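Carboxyvinyl-carboxyphosphonate phosphorylmutase (Bacillus anthracis, PDB 4IQD) is an enzyme of the phosphoenolpyruvate phosphomutase family, built on the alpha/beta scaffold of the TIM-barrel clan. Local coordinates at residues Arg169-Leu174 with Ala196-Glu202; Ala177-Asn182 with Phe206-Asn211; Asp190-Glu195 with Ala212-Asn217. One frame throughout, in Å; residues are numbered along the deposited sequence.

Contact 1: Arg169-Leu174 with Ala196-Glu202; sequences RGVEGL and ALQSEEE. With PYR (pyruvic acid), chain D.
Arg169 and Glu202 form a side-on salt bridge, a worked case of a carboxylate in the first turn of a helix, here 200-209, holding an arginine of the loop after strand 161-166. The arginine chain bends at chi2 (59°), which goes with NE and NH2 facing the carboxylate. Arg169 NE lies 3.0 Å from Glu202 OE1, while Arg169 NH2 meets the syn lone pair of Glu202 OE2 at 2.9 Å, almost straight at 168°. A third donor completes the grip: Gln198 N reaches Glu202 OE1 at 2.9 Å from above the carboxylate plane, on the face opposite to Arg169 NE. Glu202 N in turn donates to Ser199 OG, the N-cap of helix 200-209.

Stacking comes next. The Gln198 amide lies over one guanidinium face, its plane turned 26° from that of the arginine, with Gln198 NE2 3.4 Å from Arg169 CZ. O3 of the bound pyruvic acid sits over the other face.

Apolar contacts underlie the charges: Leu174 CD1 touches Leu197 CD2 at 3.8 Å, and Leu174 CD2 packs on Glu202 CG. The ligand's C atom is 3.4 Å from Leu174 N.

Two bonds to one carboxylate fix the rotation of the guanidinium within this ligand pocket, and the positive charge of Arg169 is probably partly balanced by Glu202.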
loop_
_atom_site.group_PDB
_atom_site.type_symbol
_atom_site.label_atom_id
_atom_site.label_comp_id
_atom_site.label_asym_id
_atom_site.label_seq_id
_atom_site.Cartn_x
_atom_site.Cartn_y
_atom_site.Cartn_z
ATOM N N ARG A 169 28.682 15.689 -1.296
ATOM C CA ARG A 169 29.137 16.199 -2.586
ATOM C C ARG A 169 28.583 17.588 -2.889
ATOM O O ARG A 169 29.338 18.527 -3.154
ATOM C CB ARG A 169 28.756 15.243 -3.714
ATOM C CG ARG A 169 29.091 15.770 -5.100
ATOM C CD ARG A 169 30.571 16.057 -5.212
ATOM N NE ARG A 169 30.940 16.696 -6.471
ATOM C CZ ARG A 169 30.930 18.008 -6.677
ATOM N NH1 ARG A 169 30.550 18.833 -5.712
ATOM N NH2 ARG A 169 31.292 18.495 -7.853
ATOM N N GLY A 170 27.263 17.717 -2.833
ATOM C CA GLY A 170 26.603 18.939 -3.247
ATOM C C GLY A 170 26.611 20.058 -2.226
ATOM O O GLY A 170 26.100 21.145 -2.491
ATOM N N VAL A 171 27.190 19.804 -1.058
ATOM C CA VAL A 171 27.211 20.815 -0.007
ATOM C C VAL A 171 28.628 21.139 0.480
ATOM O O VAL A 171 28.912 22.267 0.885
ATOM C CB VAL A 171 26.293 20.417 1.172
ATOM C CG1 VAL A 171 26.815 19.174 1.861
ATOM C CG2 VAL A 171 26.153 21.568 2.155
ATOM N N GLU A 172 29.521 20.157 0.408
ATOM C CA GLU A 172 30.894 20.342 0.868
ATOM C C GLU A 172 31.938 20.130 -0.224
ATOM O O GLU A 172 32.999 20.749 -0.199
ATOM C CB GLU A 172 31.191 19.412 2.040
ATOM C CG GLU A 172 30.355 19.677 3.271
ATOM C CD GLU A 172 30.585 18.645 4.350
ATOM O OE1 GLU A 172 31.454 17.771 4.163
ATOM O OE2 GLU A 172 29.893 18.706 5.384
ATOM N N GLY A 173 31.648 19.248 -1.172
ATOM C CA GLY A 173 32.578 18.996 -2.253
ATOM C C GLY A 173 32.980 17.543 -2.400
ATOM O O GLY A 173 32.781 16.729 -1.498
ATOM N N LEU A 174 33.563 17.228 -3.550
ATOM C CA LEU A 174 33.900 15.859 -3.911
ATOM C C LEU A 174 34.851 15.197 -2.928
ATOM O O LEU A 174 34.533 14.155 -2.366
ATOM C CB LEU A 174 34.499 15.814 -5.313
ATOM C CG LEU A 174 34.779 14.416 -5.864
ATOM C CD1 LEU A 174 33.561 13.515 -5.716
ATOM C CD2 LEU A 174 35.194 14.518 -7.322
ATOM N N ALA A 196 24.216 12.275 -5.665
ATOM C CA ALA A 196 24.452 13.346 -6.620
ATOM C C ALA A 196 25.922 13.625 -6.893
ATOM O O ALA A 196 26.380 14.753 -6.721
ATOM C CB ALA A 196 23.747 14.622 -6.171
ATOM N N LEU A 197 26.665 12.603 -7.302
ATOM C CA LEU A 197 27.948 12.854 -7.937
ATOM C C LEU A 197 27.601 13.378 -9.321
ATOM O O LEU A 197 26.547 13.053 -9.859
ATOM C CB LEU A 197 28.793 11.590 -8.019
ATOM C CG LEU A 197 29.252 10.961 -6.707
ATOM C CD1 LEU A 197 30.032 9.697 -7.009
ATOM C CD2 LEU A 197 30.092 11.938 -5.908
ATOM N N GLN A 198 28.471 14.196 -9.899
ATOM C CA GLN A 198 28.041 15.059 -10.994
ATOM C C GLN A 198 28.492 14.696 -12.408
ATOM O O GLN A 198 28.170 15.413 -13.356
ATOM C CB GLN A 198 28.395 16.514 -10.673
ATOM C CG GLN A 198 27.682 17.030 -9.432
ATOM C CD GLN A 198 28.139 18.407 -9.018
ATOM O OE1 GLN A 198 28.772 19.121 -9.791
ATOM N NE2 GLN A 198 27.820 18.790 -7.789
ATOM N N SER A 199 29.212 13.590 -12.565
ATOM C CA SER A 199 29.692 13.206 -13.889
ATOM C C SER A 199 30.269 11.805 -13.941
ATOM O O SER A 199 30.500 11.172 -12.913
ATOM C CB SER A 199 30.765 14.182 -14.370
ATOM O OG SER A 199 31.929 14.076 -13.572
ATOM N N GLU A 200 30.515 11.342 -15.161
ATOM C CA GLU A 200 31.208 10.086 -15.387
ATOM C C GLU A 200 32.548 10.022 -14.660
ATOM O O GLU A 200 32.865 9.024 -14.011
ATOM C CB GLU A 200 31.369 9.806 -16.893
ATOM C CG GLU A 200 32.276 8.614 -17.233
ATOM C CD GLU A 200 31.768 7.782 -18.408
ATOM O OE1 GLU A 200 32.503 6.876 -18.860
ATOM O OE2 GLU A 200 30.636 8.023 -18.876
ATOM N N GLU A 201 33.321 11.099 -14.750
ATOM C CA GLU A 201 34.639 11.136 -14.127
ATOM C C GLU A 201 34.550 11.139 -12.605
ATOM O O GLU A 201 35.428 10.609 -11.935
ATOM C CB GLU A 201 35.459 12.338 -14.612
ATOM C CG GLU A 201 35.087 13.671 -13.978
ATOM C CD GLU A 201 36.302 14.525 -13.649
ATOM O OE1 GLU A 201 37.417 14.183 -14.099
ATOM O OE2 GLU A 201 36.143 15.535 -12.931
ATOM N N GLU A 202 33.491 11.728 -12.058
ATOM C CA GLU A 202 33.325 11.750 -10.611
ATOM C C GLU A 202 32.952 10.373 -10.091
ATOM O O GLU A 202 33.390 9.966 -9.018
ATOM C CB GLU A 202 32.291 12.794 -10.185
ATOM C CG GLU A 202 32.785 14.224 -10.351
ATOM C CD GLU A 202 31.974 15.237 -9.562
ATOM O OE1 GLU A 202 31.066 14.826 -8.812
ATOM O OE2 GLU A 202 32.251 16.448 -9.692
HETATM C C PYR D . 35.856 19.654 -4.336
HETATM O O PYR D . 36.039 19.628 -3.042
HETATM O OXT PYR D . 36.567 18.867 -5.101
HETATM C CA PYR D . 34.901 20.512 -4.873
HETATM O O3 PYR D . 34.259 20.209 -5.975
HETATM C CB PYR D . 34.611 21.798 -4.165
#

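Contact 2: Ala177-Asn182 with Phe206-Asn211; sequences AIERAN and FNSKVN
Helices 174-187 and 200-209 come together near the C-terminal end of the latter, where the CA atoms of Asn182 and Val210 are 5.9 Å apart and Val210 is the first residue to leave helical geometry. Phe206 supplies the apolar part. With its CG opposite the backbone N (chi1 -167°), the ring reaches across to helix 174-187: Phe206 CD1 lies 3.6 Å from Ile178 CG1, Phe206 CZ lies 3.7 Å from Ala181 CB, and the ring edge points at the backbone of Ala177. Val210 CG2 covers part of one ring face and also approaches Ala181 CB. Farther out, Ile178 CD1 packs on Lys209 CB at 3.7 Å, while the rest of the lysine leads away.

Asn182 handles the polar side. Its ND2 donates to Lys209 O at 3.1 Å with an angle of 162°, the acceptor lying in the plane of the amide. The same side chain turns OD1 toward the following turn, accepting a weak bond from Asn211 N at 3.5 Å. One amide thus serves both a carbonyl at the helix end and an N-H just beyond it.

Inward, Phe206 also rests on Ile192 and Pro194 of strand 191-194 and on Leu214, so these two neighbouring helices pack together against the outside of the barrel strands.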
loop_
_atom_site.group_PDB
_atom_site.type_symbol
_atom_site.label_atom_id
_atom_site.label_comp_id
_atom_site.label_asym_id
_atom_site.label_seq_id
_atom_site.Cartn_x
_atom_site.Cartn_y
_atom_site.Cartn_z
ATOM N N ALA A 177 33.375 14.420 0.367
ATOM C CA ALA A 177 32.541 13.231 0.365
ATOM C C ALA A 177 33.408 11.981 0.457
ATOM O O ALA A 177 33.105 11.068 1.221
ATOM C CB ALA A 177 31.680 13.199 -0.877
ATOM N N ILE A 178 34.494 11.957 -0.311
ATOM C CA ILE A 178 35.411 10.821 -0.313
ATOM C C ILE A 178 35.963 10.567 1.081
ATOM O O ILE A 178 36.061 9.419 1.523
ATOM C CB ILE A 178 36.572 11.031 -1.305
ATOM C CG1 ILE A 178 36.063 10.916 -2.741
ATOM C CG2 ILE A 178 37.687 10.024 -1.057
ATOM C CD1 ILE A 178 37.137 11.093 -3.793
ATOM N N GLU A 179 36.319 11.645 1.774
ATOM C CA GLU A 179 36.824 11.545 3.138
ATOM C C GLU A 179 35.768 10.972 4.076
ATOM O O GLU A 179 36.044 10.039 4.827
ATOM C CB GLU A 179 37.301 12.907 3.645
ATOM C CG GLU A 179 38.652 13.340 3.092
ATOM C CD GLU A 179 39.795 12.487 3.607
ATOM O OE1 GLU A 179 40.523 11.900 2.779
ATOM O OE2 GLU A 179 39.970 12.408 4.842
ATOM N N ARG A 180 34.564 11.535 4.028
ATOM C CA ARG A 180 33.458 11.044 4.839
ATOM C C ARG A 180 33.218 9.572 4.556
ATOM O O ARG A 180 33.163 8.762 5.475
ATOM C CB ARG A 180 32.176 11.825 4.552
ATOM C CG ARG A 180 32.075 13.175 5.234
ATOM C CD ARG A 180 30.662 13.717 5.098
ATOM N NE ARG A 180 30.458 14.972 5.809
ATOM C CZ ARG A 180 29.985 15.065 7.049
ATOM N NH1 ARG A 180 29.672 13.974 7.730
ATOM N NH2 ARG A 180 29.829 16.254 7.611
ATOM N N ALA A 181 33.109 9.241 3.273
ATOM C CA ALA A 181 32.841 7.877 2.827
ATOM C C ALA A 181 33.810 6.854 3.412
ATOM O O ALA A 181 33.386 5.858 3.992
ATOM C CB ALA A 181 32.856 7.808 1.304
ATOM N N ASN A 182 35.105 7.106 3.265
ATOM C CA ASN A 182 36.118 6.182 3.762
ATOM C C ASN A 182 36.088 6.032 5.279
ATOM O O ASN A 182 36.507 5.009 5.819
ATOM C CB ASN A 182 37.513 6.605 3.301
ATOM C CG ASN A 182 37.755 6.318 1.831
ATOM O OD1 ASN A 182 37.265 5.328 1.288
ATOM N ND2 ASN A 182 38.517 7.189 1.178
ATOM N N PHE A 206 35.436 8.522 -7.644
ATOM C CA PHE A 206 34.946 8.205 -6.312
ATOM C C PHE A 206 35.167 6.722 -6.044
ATOM O O PHE A 206 35.658 6.340 -4.986
ATOM C CB PHE A 206 33.465 8.568 -6.188
ATOM C CG PHE A 206 32.953 8.571 -4.774
ATOM C CD1 PHE A 206 32.967 9.732 -4.020
ATOM C CD2 PHE A 206 32.443 7.416 -4.203
ATOM C CE1 PHE A 206 32.491 9.740 -2.718
ATOM C CE2 PHE A 206 31.966 7.418 -2.903
ATOM C CZ PHE A 206 31.992 8.582 -2.160
ATOM N N ASN A 207 34.811 5.898 -7.026
ATOM C CA ASN A 207 35.035 4.461 -6.964
ATOM C C ASN A 207 36.507 4.131 -6.740
ATOM O O ASN A 207 36.841 3.191 -6.020
ATOM C CB ASN A 207 34.538 3.807 -8.259
ATOM C CG ASN A 207 34.640 2.293 -8.231
ATOM O OD1 ASN A 207 34.563 1.669 -7.174
ATOM N ND2 ASN A 207 34.812 1.695 -9.404
ATOM N N SER A 208 37.380 4.929 -7.347
ATOM C CA SER A 208 38.815 4.690 -7.294
ATOM C C SER A 208 39.402 5.036 -5.936
ATOM O O SER A 208 40.395 4.452 -5.511
ATOM C CB SER A 208 39.525 5.503 -8.375
ATOM O OG SER A 208 40.882 5.115 -8.482
ATOM N N LYS A 209 38.786 5.992 -5.255
ATOM C CA LYS A 209 39.332 6.488 -4.001
ATOM C C LYS A 209 38.626 5.912 -2.779
ATOM O O LYS A 209 39.050 6.150 -1.650
ATOM C CB LYS A 209 39.266 8.017 -3.965
ATOM C CG LYS A 209 40.578 8.692 -3.592
ATOM C CD LYS A 209 41.460 8.897 -4.810
ATOM C CE LYS A 209 42.846 9.371 -4.413
ATOM N NZ LYS A 209 42.805 10.592 -3.561
ATOM N N VAL A 210 37.551 5.160 -3.000
ATOM C CA VAL A 210 36.764 4.614 -1.894
ATOM C C VAL A 210 36.766 3.080 -1.890
ATOM O O VAL A 210 36.453 2.449 -2.899
ATOM C CB VAL A 210 35.314 5.143 -1.928
ATOM C CG1 VAL A 210 34.471 4.474 -0.856
ATOM C CG2 VAL A 210 35.296 6.656 -1.756
ATOM N N ASN A 211 37.106 2.490 -0.746
ATOM C CA ASN A 211 37.241 1.035 -0.634
ATOM C C ASN A 211 35.947 0.292 -0.286
ATOM O O ASN A 211 35.874 -0.408 0.724
ATOM C CB ASN A 211 38.333 0.675 0.379
ATOM C CG ASN A 211 38.061 1.245 1.760
ATOM O OD1 ASN A 211 37.635 2.391 1.899
ATOM N ND2 ASN A 211 38.300 0.442 2.791
#

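Contact 3: Asp190-Glu195 with Ala212-Asn217; sequences DAIFPE and APLLAN
Phe193 (chi1 175°) and Leu215 (chi1 -174°) both carry CG opposite the backbone N, and these matching torsions bring a methyl group over an aromatic face. Leu215 CD2 stands 4.1 Å from the centroid of the Phe193 ring, only 13° off the ring normal, a clear CH-pi contact. Asn217, with the same first torsion, brings its CB within 3.4 Å of Phe193 CZ, approaching the ring obliquely.

The backbones beneath are parallel neighbours, bridged at Ile192 and Leu214. Ile192 donates its N-H to Pro213 O at 3.0 Å, and its carbonyl accepts from Leu215 N at 2.8 Å, so one residue is held through both its backbone polar groups. Leu214 CA adds a CA-H...O contact to Ile192 O at 3.3 Å. The pairing cannot continue in the same way, because Pro194 has no N-H to offer; its CD instead lies 3.3 Å from Leu215 O. Leu214 CD2 packs on Ile192 CB at 3.7 Å, whereas Leu215 and Asn217 reach strand 239-242.

Strand 191-194, helix 200-209 and strand 215-217 make a beta-alpha-beta crossover, as in the TIM-barrel clan. Glu195 forms a salt bridge to Arg165, a residue of a pyruvic acid pocket, and the side chain of Asn217 also lies near a bound pyruvic acid. The chemistry thus joins the two strands by a single bridge with two backbone hydrogen bonds and by one CH-pi contact, and the far end of the pair, at Glu195 and Asn217, lies close to a ligand site.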
loop_
_atom_site.group_PDB
_atom_site.type_symbol
_atom_site.label_atom_id
_atom_site.label_comp_id
_atom_site.label_asym_id
_atom_site.label_seq_id
_atom_site.Cartn_x
_atom_site.Cartn_y
_atom_site.Cartn_z
ATOM N N ASP A 190 29.406 -1.327 4.732
ATOM C CA ASP A 190 29.827 -2.314 3.744
ATOM C C ASP A 190 29.720 -1.768 2.324
ATOM O O ASP A 190 30.247 -2.359 1.381
ATOM C CB ASP A 190 28.984 -3.581 3.875
ATOM C CG ASP A 190 28.867 -4.056 5.310
ATOM O OD1 ASP A 190 29.884 -4.508 5.872
ATOM O OD2 ASP A 190 27.756 -3.981 5.875
ATOM N N ALA A 191 29.036 -0.637 2.182
ATOM C CA ALA A 191 28.781 -0.046 0.872
ATOM C C ALA A 191 28.475 1.442 0.996
ATOM O O ALA A 191 28.037 1.902 2.049
ATOM C CB ALA A 191 27.626 -0.769 0.188
ATOM N N ILE A 192 28.698 2.188 -0.082
ATOM C CA ILE A 192 28.452 3.629 -0.070
ATOM C C ILE A 192 27.442 4.095 -1.128
ATOM O O ILE A 192 27.484 3.672 -2.281
ATOM C CB ILE A 192 29.761 4.436 -0.214
ATOM C CG1 ILE A 192 30.713 4.117 0.937
ATOM C CG2 ILE A 192 29.477 5.922 -0.223
ATOM C CD1 ILE A 192 30.190 4.533 2.297
ATOM N N PHE A 193 26.532 4.965 -0.697
ATOM C CA PHE A 193 25.565 5.634 -1.553
ATOM C C PHE A 193 26.003 7.101 -1.615
ATOM O O PHE A 193 25.698 7.880 -0.713
ATOM C CB PHE A 193 24.174 5.475 -0.915
ATOM C CG PHE A 193 23.043 6.210 -1.615
ATOM C CD1 PHE A 193 23.251 7.047 -2.701
ATOM C CD2 PHE A 193 21.747 6.050 -1.152
ATOM C CE1 PHE A 193 22.198 7.709 -3.296
ATOM C CE2 PHE A 193 20.689 6.704 -1.750
ATOM C CZ PHE A 193 20.915 7.534 -2.819
ATOM N N PRO A 194 26.715 7.484 -2.688
ATOM C CA PRO A 194 27.174 8.862 -2.879
ATOM C C PRO A 194 26.144 9.688 -3.634
ATOM O O PRO A 194 26.134 9.679 -4.865
ATOM C CB PRO A 194 28.433 8.694 -3.740
ATOM C CG PRO A 194 28.425 7.251 -4.227
ATOM C CD PRO A 194 27.133 6.626 -3.804
ATOM N N GLU A 195 25.294 10.398 -2.903
ATOM C CA GLU A 195 24.226 11.167 -3.526
ATOM C C GLU A 195 24.735 12.275 -4.443
ATOM O O GLU A 195 25.578 13.092 -4.058
ATOM C CB GLU A 195 23.279 11.744 -2.471
ATOM C CG GLU A 195 22.344 12.834 -3.000
ATOM C CD GLU A 195 21.242 12.303 -3.904
ATOM O OE1 GLU A 195 21.076 11.069 -3.995
ATOM O OE2 GLU A 195 20.532 13.127 -4.519
ATOM N N ALA A 212 34.939 0.432 -1.138
ATOM C CA ALA A 212 33.636 -0.179 -0.905
ATOM C C ALA A 212 32.852 -0.270 -2.203
ATOM O O ALA A 212 33.084 0.509 -3.121
ATOM C CB ALA A 212 32.847 0.622 0.122
ATOM N N PRO A 213 31.921 -1.230 -2.287
ATOM C CA PRO A 213 30.973 -1.235 -3.402
ATOM C C PRO A 213 30.130 0.030 -3.369
ATOM O O PRO A 213 29.883 0.569 -2.292
ATOM C CB PRO A 213 30.092 -2.448 -3.103
ATOM C CG PRO A 213 30.941 -3.337 -2.269
ATOM C CD PRO A 213 31.783 -2.424 -1.436
ATOM N N LEU A 214 29.700 0.504 -4.531
ATOM C CA LEU A 214 28.930 1.736 -4.593
ATOM C C LEU A 214 27.518 1.499 -5.100
ATOM O O LEU A 214 27.284 0.617 -5.925
ATOM C CB LEU A 214 29.641 2.772 -5.464
ATOM C CG LEU A 214 31.051 3.152 -5.013
ATOM C CD1 LEU A 214 31.581 4.299 -5.845
ATOM C CD2 LEU A 214 31.075 3.503 -3.536
ATOM N N LEU A 215 26.589 2.299 -4.587
ATOM C CA LEU A 215 25.188 2.245 -4.972
ATOM C C LEU A 215 24.859 3.447 -5.842
ATOM O O LEU A 215 25.322 4.555 -5.578
ATOM C CB LEU A 215 24.312 2.256 -3.716
ATOM C CG LEU A 215 22.791 2.072 -3.763
ATOM C CD1 LEU A 215 22.324 1.675 -2.387
ATOM C CD2 LEU A 215 22.050 3.324 -4.202
ATOM N N ALA A 216 24.053 3.222 -6.871
ATOM C CA ALA A 216 23.568 4.297 -7.722
ATOM C C ALA A 216 22.081 4.497 -7.475
ATOM O O ALA A 216 21.329 3.532 -7.381
ATOM C CB ALA A 216 23.824 3.973 -9.177
ATOM N N ASN A 217 21.665 5.752 -7.363
ATOM C CA ASN A 217 20.270 6.089 -7.104
ATOM C C ASN A 217 19.527 6.478 -8.373
ATOM O O ASN A 217 19.589 7.630 -8.799
ATOM C CB ASN A 217 20.199 7.250 -6.112
ATOM C CG ASN A 217 18.774 7.656 -5.779
ATOM O OD1 ASN A 217 17.836 6.867 -5.909
ATOM N ND2 ASN A 217 18.607 8.895 -5.334
#

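How the contacts relate
From the N terminus the chain passes 169-174, then 177-182, then 190-195 before the first partner returns. Contact 1 closes its loop at 196-202, contact 2 at 206-211 and contact 3 at 212-217. Every pair of contacts crosses, and none encloses another, as in a barrel whose strands and helices follow one another in the chain. Helix 200-209 enters contact 1 with its N-terminal end and contact 2 with its C-terminal end, then leads into the second segment of contact 3. Phe206 is shared ground: it touches Leu174 and Leu197 of contact 1, and the same ring also reaches contact 3. Together the three contacts tie loop ends, outer helices and barrel strands into one sector.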